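Local coordinates for Bd0816 (PDB 5CER), which probably acts as a serine-type D-Ala-D-Ala carboxypeptidase of the peptidase S13 family, cutting the terminal D-alanine from cell-wall peptides, at residues S292-D303 / K380-L388. The protein carries 2 engineered substitutions. Sequence-based numbering, arbitrary orientation.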
loop_
_atom_site.group_PDB
_atom_site.type_symbol
_atom_site.label_atom_id
_atom_site.label_comp_id
_atom_site.label_asym_id
_atom_site.label_seq_id
_atom_site.Cartn_x
_atom_site.Cartn_y
_atom_site.Cartn_z
ATOM N N SER A 292 -9.085 8.985 8.792
ATOM C CA SER A 292 -7.731 8.560 9.081
ATOM C C SER A 292 -7.637 7.276 9.899
ATOM O O SER A 292 -6.529 6.761 10.067
ATOM C CB SER A 292 -6.978 9.680 9.806
ATOM O OG SER A 292 -7.729 10.171 10.881
ATOM N N ASP A 293 -8.743 6.804 10.449
ATOM C CA ASP A 293 -8.758 5.520 11.122
ATOM C C ASP A 293 -8.806 4.321 10.201
ATOM O O ASP A 293 -8.593 3.190 10.650
ATOM C CB ASP A 293 -9.932 5.452 12.119
ATOM C CG ASP A 293 -9.744 6.391 13.284
ATOM O OD1 ASP A 293 -8.643 6.417 13.840
ATOM O OD2 ASP A 293 -10.678 7.146 13.648
ATOM N N VAL A 294 -9.117 4.530 8.920
ATOM C CA VAL A 294 -9.080 3.455 7.916
ATOM C C VAL A 294 -8.202 3.736 6.690
ATOM O O VAL A 294 -7.835 2.811 5.997
ATOM C CB VAL A 294 -10.516 3.028 7.494
ATOM C CG1 VAL A 294 -11.313 2.566 8.684
ATOM C CG2 VAL A 294 -11.267 4.147 6.801
ATOM N N LEU A 295 -7.934 5.007 6.373
ATOM C CA LEU A 295 -7.089 5.341 5.236
ATOM C C LEU A 295 -5.815 5.977 5.735
ATOM O O LEU A 295 -5.777 6.605 6.804
ATOM C CB LEU A 295 -7.832 6.295 4.297
ATOM C CG LEU A 295 -9.136 5.824 3.671
ATOM C CD1 LEU A 295 -9.638 6.838 2.671
ATOM C CD2 LEU A 295 -9.001 4.489 2.988
ATOM N N SER A 296 -4.799 5.882 4.920
ATOM C CA SER A 296 -3.459 6.354 5.231
ATOM C C SER A 296 -3.370 7.872 5.285
ATOM O O SER A 296 -4.119 8.548 4.590
ATOM C CB SER A 296 -2.463 5.830 4.187
ATOM O OG SER A 296 -2.612 4.431 3.993
ATOM N N VAL A 297 -2.417 8.372 6.072
ATOM C CA VAL A 297 -2.160 9.785 6.197
ATOM C C VAL A 297 -0.806 10.086 5.608
ATOM O O VAL A 297 0.183 9.481 6.018
ATOM C CB VAL A 297 -2.150 10.225 7.674
ATOM C CG1 VAL A 297 -1.872 11.707 7.790
ATOM C CG2 VAL A 297 -3.501 9.891 8.311
ATOM N N ALA A 298 -0.764 11.028 4.666
ATOM C CA ALA A 298 0.464 11.391 3.974
ATOM C C ALA A 298 1.576 11.683 4.952
ATOM O O ALA A 298 1.417 12.481 5.861
ATOM C CB ALA A 298 0.253 12.574 3.059
ATOM N N ASN A 299 2.715 11.036 4.726
ATOM C CA ASN A 299 3.915 11.215 5.515
ATOM C C ASN A 299 3.845 10.598 6.906
ATOM O O ASN A 299 4.816 9.964 7.318
ATOM C CB ASN A 299 4.359 12.683 5.571
ATOM C CG ASN A 299 5.683 12.878 6.243
ATOM O OD1 ASN A 299 5.767 13.591 7.239
ATOM N ND2 ASN A 299 6.726 12.254 5.728
ATOM N N LYS A 300 2.742 10.772 7.615
ATOM C CA LYS A 300 2.651 10.285 8.987
ATOM C C LYS A 300 2.507 8.777 9.156
ATOM O O LYS A 300 3.001 8.235 10.152
ATOM C CB LYS A 300 1.549 11.031 9.743
ATOM C CG LYS A 300 1.922 12.485 10.060
ATOM C CD LYS A 300 0.742 13.188 10.710
ATOM C CE LYS A 300 0.826 14.697 10.660
ATOM N NZ LYS A 300 1.774 15.166 11.700
ATOM N N ASP A 301 1.908 8.085 8.190
ATOM C CA ASP A 301 1.904 6.609 8.221
ATOM C C ASP A 301 3.106 6.044 7.460
ATOM O O ASP A 301 3.067 5.901 6.229
ATOM C CB ASP A 301 0.601 6.062 7.668
ATOM C CG ASP A 301 -0.549 6.248 8.611
ATOM O OD1 ASP A 301 -0.354 5.976 9.820
ATOM O OD2 ASP A 301 -1.633 6.738 8.156
ATOM N N SER A 302 4.185 5.788 8.195
ATOM C CA SER A 302 5.453 5.320 7.626
ATOM C C SER A 302 5.338 4.047 6.921
ATOM O O SER A 302 6.083 3.806 5.987
ATOM C CB SER A 302 6.517 5.049 8.696
ATOM O OG SER A 302 6.611 6.089 9.642
ATOM N N ASP A 303 4.492 3.173 7.416
ATOM C CA ASP A 303 4.362 1.867 6.807
ATOM C C ASP A 303 3.129 1.932 5.903
ATOM O O ASP A 303 2.094 1.323 6.175
ATOM C CB ASP A 303 4.231 0.787 7.906
ATOM C CG ASP A 303 4.380 -0.655 7.383
ATOM O OD1 ASP A 303 4.490 -0.866 6.168
ATOM O OD2 ASP A 303 4.368 -1.567 8.234
ATOM N N LYS A 380 -3.488 22.653 5.943
ATOM C CA LYS A 380 -3.685 22.693 7.380
ATOM C C LYS A 380 -3.396 21.298 7.915
ATOM O O LYS A 380 -4.091 20.332 7.569
ATOM C CB LYS A 380 -5.113 23.101 7.725
ATOM C CG LYS A 380 -5.415 22.997 9.208
ATOM C CD LYS A 380 -6.742 23.586 9.567
ATOM C CE LYS A 380 -6.934 23.590 11.062
ATOM N NZ LYS A 380 -8.208 24.251 11.451
ATOM N N GLU A 381 -2.403 21.189 8.766
ATOM C CA GLU A 381 -1.964 19.883 9.213
ATOM C C GLU A 381 -3.066 19.183 10.008
ATOM O O GLU A 381 -3.744 19.810 10.816
ATOM C CB GLU A 381 -0.685 20.026 10.046
ATOM C CG GLU A 381 -0.142 18.721 10.595
ATOM C CD GLU A 381 1.190 18.882 11.297
ATOM O OE1 GLU A 381 2.007 19.691 10.825
ATOM O OE2 GLU A 381 1.426 18.185 12.316
ATOM N N ILE A 382 -3.210 17.885 9.780
ATOM C CA ILE A 382 -4.278 17.080 10.376
ATOM C C ILE A 382 -3.891 16.607 11.856
ATOM O O ILE A 382 -2.732 16.244 12.123
ATOM C CB ILE A 382 -4.708 15.902 9.372
ATOM C CG1 ILE A 382 -5.746 16.390 8.204
ATOM C CG2 ILE A 382 -5.259 14.727 10.158
ATOM C CD1 ILE A 382 -7.152 16.848 8.638
ATOM N N GLN A 383 -4.847 16.645 12.802
ATOM C CA GLN A 383 -4.692 16.030 14.145
ATOM C C GLN A 383 -4.627 14.500 14.035
ATOM O O GLN A 383 -5.661 13.859 13.858
ATOM C CB GLN A 383 -5.883 16.367 15.056
ATOM C CG GLN A 383 -5.828 17.688 15.840
ATOM C CD GLN A 383 -5.559 17.541 17.356
ATOM O OE1 GLN A 383 -5.504 16.439 17.952
ATOM N NE2 GLN A 383 -5.355 18.695 17.985
ATOM N N TYR A 384 -3.436 13.907 14.090
ATOM C CA TYR A 384 -3.298 12.461 13.861
ATOM C C TYR A 384 -2.030 11.906 14.456
ATOM O O TYR A 384 -0.960 12.509 14.349
ATOM C CB TYR A 384 -3.326 12.112 12.340
ATOM C CG TYR A 384 -3.101 10.634 12.025
ATOM C CD1 TYR A 384 -4.119 9.692 12.248
ATOM C CD2 TYR A 384 -1.874 10.184 11.495
ATOM C CE1 TYR A 384 -3.921 8.346 11.966
ATOM C CE2 TYR A 384 -1.659 8.828 11.199
ATOM C CZ TYR A 384 -2.676 7.904 11.442
ATOM O OH TYR A 384 -2.465 6.582 11.191
ATOM N N THR A 385 -2.173 10.739 15.068
ATOM C CA THR A 385 -1.051 9.952 15.554
ATOM C C THR A 385 -1.027 8.584 14.876
ATOM O O THR A 385 -2.050 7.928 14.799
ATOM C CB THR A 385 -1.241 9.670 17.069
ATOM O OG1 THR A 385 -1.733 10.806 17.812
ATOM C CG2 THR A 385 0.022 9.121 17.690
ATOM N N GLU A 386 0.157 8.198 14.401
ATOM C CA GLU A 386 0.331 7.047 13.583
ATOM C C GLU A 386 -0.285 5.851 14.282
ATOM O O GLU A 386 0.099 5.530 15.383
ATOM C CB GLU A 386 1.816 6.836 13.281
ATOM C CG GLU A 386 2.133 5.568 12.493
ATOM C CD GLU A 386 3.550 5.528 11.959
ATOM O OE1 GLU A 386 4.461 6.087 12.588
ATOM O OE2 GLU A 386 3.757 4.989 10.860
ATOM N N ILE A 387 -1.243 5.215 13.620
ATOM C CA ILE A 387 -1.811 3.944 14.085
ATOM C C ILE A 387 -0.822 2.829 13.763
ATOM O O ILE A 387 -0.356 2.711 12.650
ATOM C CB ILE A 387 -3.165 3.655 13.396
ATOM C CG1 ILE A 387 -4.211 4.695 13.810
ATOM C CG2 ILE A 387 -3.644 2.240 13.697
ATOM C CD1 ILE A 387 -5.346 4.871 12.814
ATOM N N LEU A 388 -0.498 2.031 14.765
ATOM C CA LEU A 388 0.338 0.881 14.560
ATOM C C LEU A 388 -0.682 -0.254 14.311
ATOM O O LEU A 388 -1.369 -0.683 15.221
ATOM C CB LEU A 388 1.235 0.646 15.762
ATOM C CG LEU A 388 2.144 -0.625 15.706
ATOM C CD1 LEU A 388 2.877 -0.826 14.375
ATOM C CD2 LEU A 388 3.132 -0.683 16.882
HETATM O O HOH W 1 -0.651 3.359 10.088
HETATM O O HOH W 2 1.944 3.160 9.274
#
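The Tyr384 ring lies across residues 292-303 with Val297 CG2 over the centre of one face in a CH-pi contact, 3.5 Å from the ring centroid. At the ring edge, in its plane, sit Lys300 CB and Asp301 OD1, while Ser292 CB comes up to CD1 on the same side of the ring as Val297 but beyond its rim. With CG anti to the backbone N (chi1 176°), Tyr384 sends its phenol inward, and OH donates to the syn lone pair of Asp301 OD1 at 2.6 Å. Carboxylate and ring stand nearly perpendicular, 82° apart. The same OH accepts an almost straight bond from Ile387 N (3.0 Å), which ties the phenol to the backbone three residues on. Asp301 OD2 takes Val297 N on its anti side and forms a salt bridge with Lys208, whose NZ also bonds Tyr384 OH and Ser292 O; this lysine probably favours a charged Asp301.

Two glutamates grip the periphery. Lys300 runs along the ring edge and bends at its last torsion (chi4 -78°) to put NZ 3.1 Å from Glu381 OE2, a salt bridge made from above the carboxylate plane. Glu386 OE2 receives Ser302 N at 2.8 Å and, weakly, Ser302 OG. One water joins Asp301 OD1 to Ile387 O; another joins Glu386 OE2 to Asp303 N.

Through the bond from Tyr384 to the buried Asp301, the loop following helix 356-375 is held against the short edge strand 296-297 of the antiparallel sheet and against helix 203-213, within the serine-transpeptidase-like fold of the beta-lactamase clan.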